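PDB 3MOG: 3-hydroxyadipyl-CoA dehydrogenase, which catalyses the NAD-dependent oxidation of 3-hydroxyadipyl-CoA to 3-oxoadipyl-CoA in the breakdown of phenylacetate. Local coordinates for residues A130-N134 against P135-A139; L159-A163 against E164-Q168; R392-A395 against M396-E400; A434-W438 against Q439-R443. All blocks are in the same frame, centred on the assembly; numbering follows the deposited sequence. Where two conformers were deposited one is given.

The four contacts form two pairs in different parts of the chain. Interactions 1 and 2 lie in the NAD-binding Rossmann domain with centres about 11 Å apart, and they touch: Thr161 OG1 lies 2.8 Å from Val138 O, probably hydrogen-bonded to it, and Ala162 N lies 3.1 Å from Glu136 O. Interactions 3 and 4 belong to the helices of the second C-terminal domain, also about 11 Å apart between centres, where Ile398 CG2 meets Trp438 CZ3 at 3.7 Å. Between the pairs the nearest atoms are about 20 Å apart, from interaction 2 to interaction 3.

Interaction 1: residues A130-N134 against P135-A139; sequences AEIKN and PERVA
Asn134 O receives two N-H groups of Arg137, one from the backbone and one from the side chain, across the turn that leads into strand 138-143. The side chain leaves CB with CG between the backbone N and the carbonyl carbon (chi1 43°), a crowded position that folds it back over the turn. CG and CD both pass Asn134 O at 3.3 Å. NE then donates to the same oxygen at 2.9 Å through a rather bent bond (133°), while Arg137 N approaches from the opposite face of the carbonyl at 3.2 Å, almost straight. CZ comes near Asn134 CB, and NH2 ends at Lys133 CB, which lies near the guanidinium plane. NH1 donates to Thr114 O, next to strand 115-118. The turn is a short 3-10 segment, 135-137, joining the loop after helix 125-128 to a strand of the Rossmann domain's sheet; Val138 N closes it on Pro135 O. With an alanine at Arg137, Asn134 O would probably be left with the backbone N-H of the turn as its one donor here, and Thr114 O without its side-chain partner. On the outer side, Asn134 and Glu136 run side by side, and ND2 gives a nearly straight bond of 2.9 Å to Glu136 OE2, which lies in the amide plane although amide and carboxylate are turned 40° apart. Inward, Ile132 CD1 rests on Val138 CG2 at 3.6 Å and also approaches Arg137 NE, oblique to the guanidinium, and Phe103 of helix 96-109 touches both Ile132 and Val138.

Interaction 2: residues L159-A163 against E164-Q168; sequences LATAA and EVVEQ
Ala163 O accepts the backbone N-H of Glu167 at 3.1 Å, with an N-H...O angle of 159°, a firm backbone bond at the start of helix 163-175. A second, from Val166 N to Ala162 O, is weak at 3.4 Å. Ala162 is the N-cap, and having no side-chain acceptor it can offer the helix start only its backbone carbonyl. That carbonyl oxygen is also flanked by carbon, with Val165 CB at 3.4 Å and Val166 CG2 a little farther off. The chain of Glu167 bends at chi2 after CG passes Ala163 O at 3.3 Å, and its carboxylate goes on to a salt bridge with Arg182 on strand 179-184.

The apolar side chains meet more lightly. Thr161 CG2 stands anti to its own backbone N (chi1 -57° for OG1), which sets the methyl against Val166, and it meets Val166 CG2 at 4.0 Å with the two side chains crossing at about a right angle. Its hydroxyl faces elsewhere, to Gly158 N and Val138 O. Ala162 CB touches Val165 CG2, also at 4.0 Å.

The segment is the strand-to-helix connection between strand 152-157 and helix 163-175 in the Rossmann domain. The backbone N-H of Ala162 bonds to Glu136, tying the connection to the neighbouring turn. With a weak first bond and light apolar contacts beside it, this helix start appears to rely on backbone hydrogen bonding and apolar contact rather than on a side-chain cap.

Interaction 3: residues R392-A395 against M396-E400; sequences RTVA and MIINE
Residues 392-400 form one uninterrupted helical run in which each carbonyl from Arg392 to Ala395 pairs with the N-H four residues on. The first bond, Met396 N to Arg392 O, is weak at 3.3 Å; the next three tighten, and Ile398 N meets Val394 O at 2.9 Å nearly along the C=O axis (163°). Side chains then pair at the same spacing. Val394 CG1 touches Ile398 CD1 at 3.7 Å, the two crossing obliquely. Ile398 places CG1 anti to its carbonyl carbon (chi1 -66°) and CD1 beyond it (chi2 169°), a course that carries the branch back along Val394 O, with CG1 only 3.2 Å from that oxygen. Ile397 repeats the pattern one residue earlier: its CG1 lies 3.2 Å from Thr393 O and its CD1 4.0 Å from Thr393 CG2.

Helix 390-406 belongs to the all-helical C-terminal domain, and this part of it is buried between neighbours. Val394 faces Trp432 and Leu436, Ile398 faces Trp438, and Met396 packs on Pro197 and Glu201 of helix 196-207. An alanine replacing Ile398 is likely to strip Val394 CG1 and the Trp438 ring of a covering group and open a gap between helices 390-406 and 438-452. At the polar ends, Arg392 bridges to Glu201 and bonds to Tyr457, while the amide of Asn399 holds the backbone of Arg458 and Cys460.

Interaction 4: residues A434-W438 against Q439-R443; sequences AQLGW and QRILR
Leu436 O and Arg440 meet through a bridging water at the more solvent-exposed side of the turn, whereas the other side is held by backbone hydrogen bonds, with Leu436 and Ile441 in light apolar contact. The water donates to Leu436 O at 2.6 Å and accepts from Arg440 NH2 at 2.7 Å. Arg440 reaches it with an extended chain, CG anti to the backbone N (chi1 -172°), and CD passes Leu436 O at 3.6 Å on the way; its NH1 has a second partner, Glu324, in a salt bridge.

Within the turn the geometry is closer. Gly437 both ends helix 429-436 and is the N-cap of helix 438-452, and its positive phi (102°) is one at which a CB would jam against the carbonyl oxygen before it. Ile441 N donates to Gly437 O at 3.1 Å and Leu442 N to Trp438 O at 2.9 Å, the first two bonds of the new helix. The side chain of Ile441 follows, with CG1 3.4 Å from Gly437 O, while its CD1 makes just a loose contact with Leu436 CB at 4.4 Å. The ring of Trp438 turns one face to the end of helix 429-436, where Ala434 N lies 3.4 Å above its plane, displaced toward the rim.

The junction between helices 429-436 and 438-452 thus turns at a glycine, with Trp438 N and Gln439 NE2 both bonded to Glu470 of helix 461-473. Trp438 is inserted between helix 390-406, at Leu402, and helix 461-473, at Leu463 and Arg466.

Interaction 1: residues A130-N134 against P135-A139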
loop_
_atom_site.group_PDB
_atom_site.type_symbol
_atom_site.label_atom_id
_atom_site.label_comp_id
_atom_site.label_asym_id
_atom_site.label_seq_id
_atom_site.Cartn_x
_atom_site.Cartn_y
_atom_site.Cartn_z
ATOM N N ALA C 130 -8.885 17.474 21.248
ATOM C CA ALA C 130 -9.930 16.460 21.416
ATOM C C ALA C 130 -10.653 16.523 22.766
ATOM O O ALA C 130 -11.881 16.626 22.809
ATOM C CB ALA C 130 -9.350 15.048 21.165
ATOM N N GLU C 131 -9.891 16.494 23.856
ATOM C CA GLU C 131 -10.477 16.357 25.191
ATOM C C GLU C 131 -10.487 17.663 25.986
ATOM O O GLU C 131 -10.927 17.685 27.136
ATOM C CB GLU C 131 -9.758 15.258 25.987
ATOM C CG GLU C 131 -9.603 13.932 25.243
ATOM C CD GLU C 131 -9.293 12.771 26.169
ATOM O OE1 GLU C 131 -10.158 12.434 27.004
ATOM O OE2 GLU C 131 -8.191 12.187 26.054
ATOM N N ILE C 132 -10.017 18.750 25.374
ATOM C CA ILE C 132 -9.848 20.006 26.108
ATOM C C ILE C 132 -11.087 20.904 26.042
ATOM O O ILE C 132 -11.891 20.795 25.114
ATOM C CB ILE C 132 -8.505 20.752 25.753
ATOM C CG1 ILE C 132 -8.673 21.741 24.594
ATOM C CG2 ILE C 132 -7.361 19.754 25.522
ATOM C CD1 ILE C 132 -8.808 23.189 25.042
ATOM N N LYS C 133 -11.185 21.800 27.030
ATOM C CA LYS C 133 -12.394 22.559 27.381
ATOM C C LYS C 133 -13.124 23.301 26.275
ATOM O O LYS C 133 -14.269 22.981 25.978
ATOM C CB LYS C 133 -12.120 23.498 28.569
ATOM C CG LYS C 133 -12.886 23.197 29.875
ATOM C CD LYS C 133 -13.238 21.716 30.103
ATOM C CE LYS C 133 -14.756 21.482 30.037
ATOM N NZ LYS C 133 -15.125 20.042 30.167
ATOM N N ASN C 134 -12.492 24.309 25.692
ATOM C CA ASN C 134 -13.121 25.044 24.605
ATOM C C ASN C 134 -12.364 24.761 23.323
ATOM O O ASN C 134 -11.487 25.523 22.949
ATOM C CB ASN C 134 -13.121 26.542 24.898
ATOM C CG ASN C 134 -14.221 26.946 25.839
ATOM O OD1 ASN C 134 -14.223 26.550 27.002
ATOM N ND2 ASN C 134 -15.164 27.748 25.349
ATOM N N PRO C 135 -12.704 23.658 22.633
ATOM C CA PRO C 135 -11.816 23.147 21.576
ATOM C C PRO C 135 -11.645 24.117 20.401
ATOM O O PRO C 135 -10.673 24.021 19.651
ATOM C CB PRO C 135 -12.510 21.856 21.137
ATOM C CG PRO C 135 -13.956 22.087 21.441
ATOM C CD PRO C 135 -14.005 22.960 22.652
ATOM N N GLU C 136 -12.568 25.067 20.303
ATOM C CA GLU C 136 -12.641 26.060 19.241
ATOM C C GLU C 136 -11.514 27.087 19.233
ATOM O O GLU C 136 -11.279 27.741 18.210
ATOM C CB GLU C 136 -13.974 26.797 19.355
ATOM C CG GLU C 136 -14.589 26.694 20.755
ATOM C CD GLU C 136 -15.145 28.007 21.264
ATOM O OE1 GLU C 136 -15.745 28.767 20.468
ATOM O OE2 GLU C 136 -14.980 28.274 22.474
ATOM N N ARG C 137 -10.842 27.267 20.363
ATOM C CA ARG C 137 -9.753 28.241 20.418
ATOM C C ARG C 137 -8.396 27.557 20.358
ATOM O O ARG C 137 -7.370 28.185 20.588
ATOM C CB ARG C 137 -9.871 29.212 21.616
ATOM C CG ARG C 137 -10.276 28.597 22.957
ATOM C CD ARG C 137 -9.172 27.746 23.544
ATOM N NE ARG C 137 -9.623 26.931 24.664
ATOM C CZ ARG C 137 -9.440 27.250 25.942
ATOM N NH1 ARG C 137 -8.812 28.376 26.268
ATOM N NH2 ARG C 137 -9.881 26.434 26.891
ATOM N N VAL C 138 -8.411 26.256 20.080
ATOM C CA VAL C 138 -7.194 25.513 19.780
ATOM C C VAL C 138 -6.944 25.571 18.267
ATOM O O VAL C 138 -7.878 25.447 17.477
ATOM C CB VAL C 138 -7.275 24.051 20.257
ATOM C CG1 VAL C 138 -5.914 23.381 20.208
ATOM C CG2 VAL C 138 -7.834 23.978 21.668
ATOM N N ALA C 139 -5.686 25.788 17.885
ATOM C CA ALA C 139 -5.287 25.940 16.490
ATOM C C ALA C 139 -3.793 25.701 16.378
ATOM O O ALA C 139 -3.102 25.639 17.378
ATOM C CB ALA C 139 -5.632 27.343 15.977
#

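Interaction 2: residues L159-A163 against E164-Q168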
loop_
_atom_site.group_PDB
_atom_site.type_symbol
_atom_site.label_atom_id
_atom_site.label_comp_id
_atom_site.label_asym_id
_atom_site.label_seq_id
_atom_site.Cartn_x
_atom_site.Cartn_y
_atom_site.Cartn_z
ATOM N N LEU C 159 -10.532 20.284 13.405
ATOM C CA LEU C 159 -11.965 20.107 13.159
ATOM C C LEU C 159 -12.833 21.169 13.831
ATOM O O LEU C 159 -13.713 21.748 13.191
ATOM C CB LEU C 159 -12.386 18.708 13.626
ATOM C CG LEU C 159 -13.821 18.227 13.436
ATOM C CD1 LEU C 159 -14.099 17.983 11.951
ATOM C CD2 LEU C 159 -14.024 16.969 14.265
ATOM N N ALA C 160 -12.543 21.432 15.107
ATOM C CA ALA C 160 -13.332 22.329 15.953
ATOM C C ALA C 160 -12.965 23.807 15.846
ATOM O O ALA C 160 -13.739 24.659 16.284
ATOM C CB ALA C 160 -13.244 21.876 17.416
ATOM N N THR C 161 -11.796 24.102 15.274
ATOM C CA THR C 161 -11.236 25.466 15.251
ATOM C C THR C 161 -12.183 26.488 14.641
ATOM O O THR C 161 -12.535 26.391 13.459
ATOM C CB THR C 161 -9.898 25.527 14.468
ATOM O OG1 THR C 161 -8.950 24.620 15.037
ATOM C CG2 THR C 161 -9.303 26.943 14.472
ATOM N N ALA C 162 -12.572 27.476 15.446
ATOM C CA ALA C 162 -13.415 28.580 14.982
ATOM C C ALA C 162 -12.718 29.448 13.936
ATOM O O ALA C 162 -11.486 29.577 13.932
ATOM C CB ALA C 162 -13.888 29.427 16.156
ATOM N N ALA C 163 -13.522 30.026 13.046
ATOM C CA ALA C 163 -13.038 30.902 11.984
ATOM C C ALA C 163 -12.554 32.267 12.479
ATOM O O ALA C 163 -11.646 32.852 11.867
ATOM C CB ALA C 163 -14.105 31.073 10.888
ATOM N N GLU C 164 -13.164 32.788 13.554
ATOM C CA GLU C 164 -12.710 34.049 14.149
ATOM C C GLU C 164 -11.297 33.902 14.720
ATOM O O GLU C 164 -10.467 34.814 14.597
ATOM C CB GLU C 164 -13.689 34.555 15.214
ATOM C CG GLU C 164 -14.947 35.211 14.640
ATOM C CD GLU C 164 -15.555 36.247 15.572
ATOM O OE1 GLU C 164 -14.793 36.914 16.305
ATOM O OE2 GLU C 164 -16.796 36.403 15.565
ATOM N N VAL C 165 -11.028 32.737 15.309
ATOM C CA VAL C 165 -9.712 32.372 15.825
ATOM C C VAL C 165 -8.646 32.404 14.717
ATOM O O VAL C 165 -7.580 32.981 14.911
ATOM C CB VAL C 165 -9.781 31.000 16.530
ATOM C CG1 VAL C 165 -8.396 30.475 16.860
ATOM C CG2 VAL C 165 -10.645 31.105 17.806
ATOM N N VAL C 166 -8.967 31.834 13.550
ATOM C CA VAL C 166 -8.091 31.874 12.370
ATOM C C VAL C 166 -7.792 33.324 11.948
ATOM O O VAL C 166 -6.628 33.691 11.719
ATOM C CB VAL C 166 -8.703 31.056 11.179
ATOM C CG1 VAL C 166 -7.971 31.324 9.875
ATOM C CG2 VAL C 166 -8.685 29.566 11.486
ATOM N N GLU C 167 -8.839 34.141 11.881
ATOM C CA GLU C 167 -8.718 35.544 11.470
ATOM C C GLU C 167 -7.858 36.332 12.442
ATOM O O GLU C 167 -7.024 37.138 12.021
ATOM C CB GLU C 167 -10.097 36.216 11.397
ATOM C CG GLU C 167 -11.014 35.730 10.290
ATOM C CD GLU C 167 -10.453 35.943 8.897
ATOM O OE1 GLU C 167 -9.850 37.009 8.631
ATOM O OE2 GLU C 167 -10.634 35.034 8.062
ATOM N N GLN C 168 -8.084 36.099 13.736
ATOM C CA GLN C 168 -7.285 36.695 14.802
ATOM C C GLN C 168 -5.811 36.317 14.644
ATOM O O GLN C 168 -4.936 37.198 14.628
ATOM C CB GLN C 168 -7.809 36.263 16.180
ATOM C CG GLN C 168 -9.041 37.020 16.675
ATOM C CD GLN C 168 -9.469 36.583 18.075
ATOM O OE1 GLN C 168 -10.517 35.957 18.253
ATOM N NE2 GLN C 168 -8.648 36.901 19.075
#

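Interaction 3: residues R392-A395 against M396-E400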
loop_
_atom_site.group_PDB
_atom_site.type_symbol
_atom_site.label_atom_id
_atom_site.label_comp_id
_atom_site.label_asym_id
_atom_site.label_seq_id
_atom_site.Cartn_x
_atom_site.Cartn_y
_atom_site.Cartn_z
ATOM N N ARG C 392 10.703 16.187 -14.501
ATOM C CA ARG C 392 10.106 15.092 -13.730
ATOM C C ARG C 392 9.775 15.534 -12.301
ATOM O O ARG C 392 8.684 15.230 -11.790
ATOM C CB ARG C 392 11.050 13.880 -13.733
ATOM C CG ARG C 392 10.573 12.699 -12.916
ATOM C CD ARG C 392 11.158 11.435 -13.436
ATOM N NE ARG C 392 10.845 10.306 -12.560
ATOM C CZ ARG C 392 11.119 9.041 -12.852
ATOM N NH1 ARG C 392 11.695 8.760 -14.016
ATOM N NH2 ARG C 392 10.812 8.059 -11.988
ATOM N N THR C 393 10.701 16.287 -11.689
ATOM C CA THR C 393 10.574 16.755 -10.300
ATOM C C THR C 393 9.535 17.872 -10.171
ATOM O O THR C 393 8.737 17.889 -9.220
ATOM C CB THR C 393 11.934 17.256 -9.739
ATOM O OG1 THR C 393 12.894 16.185 -9.766
ATOM C CG2 THR C 393 11.798 17.760 -8.313
ATOM N N VAL C 394 9.547 18.806 -11.122
ATOM C CA VAL C 394 8.650 19.960 -11.040
ATOM C C VAL C 394 7.204 19.533 -11.322
ATOM O O VAL C 394 6.315 19.916 -10.582
ATOM C CB VAL C 394 9.122 21.139 -11.915
ATOM C CG1 VAL C 394 8.118 22.267 -11.863
ATOM C CG2 VAL C 394 10.509 21.652 -11.448
ATOM N N ALA C 395 6.998 18.693 -12.346
ATOM C CA ALA C 395 5.698 18.033 -12.596
ATOM C C ALA C 395 5.094 17.378 -11.364
ATOM O O ALA C 395 3.918 17.604 -11.050
ATOM C CB ALA C 395 5.796 17.002 -13.753
ATOM N N MET C 396 5.893 16.589 -10.650
ATOM C CA MET C 396 5.402 15.915 -9.430
ATOM C C MET C 396 5.114 16.865 -8.266
ATOM O O MET C 396 4.146 16.656 -7.541
ATOM C CB MET C 396 6.337 14.797 -9.013
ATOM C CG MET C 396 6.246 13.580 -9.938
ATOM S SD MET C 396 4.758 12.597 -9.709
ATOM C CE MET C 396 5.251 11.850 -8.168
ATOM N N ILE C 397 5.930 17.912 -8.107
ATOM C CA ILE C 397 5.661 18.980 -7.137
ATOM C C ILE C 397 4.297 19.631 -7.430
ATOM O O ILE C 397 3.468 19.803 -6.526
ATOM C CB ILE C 397 6.785 20.072 -7.152
ATOM C CG1 ILE C 397 8.071 19.546 -6.523
ATOM C CG2 ILE C 397 6.369 21.326 -6.392
ATOM C CD1 ILE C 397 9.289 20.426 -6.786
ATOM N N ILE C 398 4.073 19.966 -8.700
ATOM C CA ILE C 398 2.829 20.612 -9.155
ATOM C C ILE C 398 1.583 19.713 -8.991
ATOM O O ILE C 398 0.513 20.160 -8.568
ATOM C CB ILE C 398 2.999 21.057 -10.618
ATOM C CG1 ILE C 398 4.055 22.169 -10.714
ATOM C CG2 ILE C 398 1.676 21.481 -11.251
ATOM C CD1 ILE C 398 4.464 22.463 -12.155
ATOM N N ASN C 399 1.747 18.444 -9.322
ATOM C CA ASN C 399 0.714 17.421 -9.158
ATOM C C ASN C 399 0.237 17.306 -7.707
ATOM O O ASN C 399 -0.970 17.307 -7.430
ATOM C CB ASN C 399 1.286 16.089 -9.622
ATOM C CG ASN C 399 0.225 15.117 -10.068
ATOM O OD1 ASN C 399 -0.809 15.506 -10.603
ATOM N ND2 ASN C 399 0.500 13.827 -9.884
ATOM N N GLU C 400 1.199 17.234 -6.794
ATOM C CA GLU C 400 0.953 17.257 -5.348
ATOM C C GLU C 400 0.279 18.545 -4.841
ATOM O O GLU C 400 -0.621 18.484 -3.998
ATOM C CB GLU C 400 2.266 16.987 -4.599
ATOM C CG GLU C 400 2.052 16.487 -3.181
ATOM C CD GLU C 400 1.162 15.265 -3.144
ATOM O OE1 GLU C 400 0.040 15.360 -2.599
ATOM O OE2 GLU C 400 1.575 14.224 -3.690
#

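Interaction 4: residues A434-W438 against Q439-R443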
loop_
_atom_site.group_PDB
_atom_site.type_symbol
_atom_site.label_atom_id
_atom_site.label_comp_id
_atom_site.label_asym_id
_atom_site.label_seq_id
_atom_site.Cartn_x
_atom_site.Cartn_y
_atom_site.Cartn_z
ATOM N N ALA C 434 0.750 26.953 -14.534
ATOM C CA ALA C 434 0.087 27.787 -15.516
ATOM C C ALA C 434 1.095 28.290 -16.547
ATOM O O ALA C 434 0.816 28.287 -17.748
ATOM C CB ALA C 434 -0.626 28.952 -14.837
ATOM N N GLN C 435 2.264 28.698 -16.064
ATOM C CA GLN C 435 3.363 29.140 -16.915
ATOM C C GLN C 435 3.860 27.996 -17.813
ATOM O O GLN C 435 4.106 28.192 -18.994
ATOM C CB GLN C 435 4.515 29.640 -16.030
ATOM C CG GLN C 435 5.689 30.326 -16.746
ATOM C CD GLN C 435 7.008 30.298 -15.937
ATOM O OE1 GLN C 435 8.066 29.939 -16.465
ATOM N NE2 GLN C 435 6.940 30.677 -14.658
ATOM N N LEU C 436 4.022 26.805 -17.247
ATOM C CA LEU C 436 4.625 25.716 -17.999
ATOM C C LEU C 436 3.612 25.044 -18.919
ATOM O O LEU C 436 3.985 24.452 -19.916
ATOM C CB LEU C 436 5.290 24.710 -17.067
ATOM C CG LEU C 436 6.504 25.200 -16.269
ATOM C CD1 LEU C 436 6.961 24.090 -15.345
ATOM C CD2 LEU C 436 7.680 25.724 -17.150
ATOM N N GLY C 437 2.329 25.188 -18.596
ATOM C CA GLY C 437 1.276 24.640 -19.408
ATOM C C GLY C 437 0.737 23.364 -18.795
ATOM O O GLY C 437 1.483 22.396 -18.614
ATOM N N TRP C 438 -0.555 23.367 -18.481
ATOM C CA TRP C 438 -1.229 22.199 -17.903
ATOM C C TRP C 438 -1.248 20.933 -18.766
ATOM O O TRP C 438 -1.086 19.825 -18.248
ATOM C CB TRP C 438 -2.646 22.571 -17.454
ATOM C CG TRP C 438 -2.669 23.699 -16.447
ATOM C CD1 TRP C 438 -3.159 24.968 -16.644
ATOM C CD2 TRP C 438 -2.158 23.677 -15.102
ATOM N NE1 TRP C 438 -2.994 25.723 -15.508
ATOM C CE2 TRP C 438 -2.399 24.958 -14.543
ATOM C CE3 TRP C 438 -1.537 22.701 -14.311
ATOM C CZ2 TRP C 438 -2.040 25.284 -13.231
ATOM C CZ3 TRP C 438 -1.180 23.031 -13.009
ATOM C CH2 TRP C 438 -1.426 24.314 -12.488
ATOM N N GLN C 439 -1.421 21.096 -20.078
ATOM C CA GLN C 439 -1.430 19.960 -20.983
ATOM C C GLN C 439 -0.053 19.340 -21.083
ATOM O O GLN C 439 0.074 18.125 -21.224
ATOM C CB GLN C 439 -1.905 20.364 -22.372
ATOM C CG GLN C 439 -3.373 20.664 -22.449
ATOM C CD GLN C 439 -3.721 21.373 -23.730
ATOM O OE1 GLN C 439 -4.196 20.753 -24.675
ATOM N NE2 GLN C 439 -3.452 22.676 -23.783
ATOM N N ARG C 440 0.964 20.190 -21.004
ATOM C CA ARG C 440 2.348 19.763 -21.030
ATOM C C ARG C 440 2.728 18.943 -19.791
ATOM O O ARG C 440 3.401 17.921 -19.909
ATOM C CB ARG C 440 3.267 20.981 -21.157
ATOM C CG ARG C 440 4.722 20.613 -21.376
ATOM C CD ARG C 440 5.568 21.820 -21.702
ATOM N NE ARG C 440 6.948 21.394 -21.881
ATOM C CZ ARG C 440 7.934 22.193 -22.274
ATOM N NH1 ARG C 440 9.155 21.695 -22.382
ATOM N NH2 ARG C 440 7.709 23.486 -22.534
ATOM N N ILE C 441 2.309 19.406 -18.617
ATOM C CA ILE C 441 2.547 18.674 -17.368
ATOM C C ILE C 441 1.776 17.361 -17.389
ATOM O O ILE C 441 2.320 16.312 -17.040
ATOM C CB ILE C 441 2.162 19.509 -16.111
ATOM C CG1 ILE C 441 3.012 20.784 -16.027
ATOM C CG2 ILE C 441 2.281 18.673 -14.822
ATOM C CD1 ILE C 441 4.504 20.542 -16.099
ATOM N N LEU C 442 0.523 17.426 -17.838
ATOM C CA LEU C 442 -0.315 16.233 -17.977
ATOM C C LEU C 442 0.304 15.160 -18.864
ATOM O O LEU C 442 0.373 14.004 -18.463
ATOM C CB LEU C 442 -1.713 16.594 -18.499
ATOM C CG LEU C 442 -2.632 15.434 -18.813
ATOM C CD1 LEU C 442 -3.149 14.788 -17.513
ATOM C CD2 LEU C 442 -3.768 15.857 -19.725
ATOM N N ARG C 443 0.757 15.545 -20.060
ATOM C CA ARG C 443 1.329 14.584 -21.016
ATOM C C ARG C 443 2.559 13.838 -20.452
ATOM O O ARG C 443 2.678 12.617 -20.595
ATOM C CB ARG C 443 1.683 15.284 -22.330
ATOM C CG ARG C 443 2.344 14.372 -23.375
ATOM C CD ARG C 443 2.570 15.102 -24.692
ATOM N NE ARG C 443 3.284 16.369 -24.507
ATOM C CZ ARG C 443 3.441 17.289 -25.453
ATOM N NH1 ARG C 443 2.947 17.092 -26.671
ATOM N NH2 ARG C 443 4.103 18.405 -25.178
HETATM O O HOH W 1 6.056 25.198 -21.321
#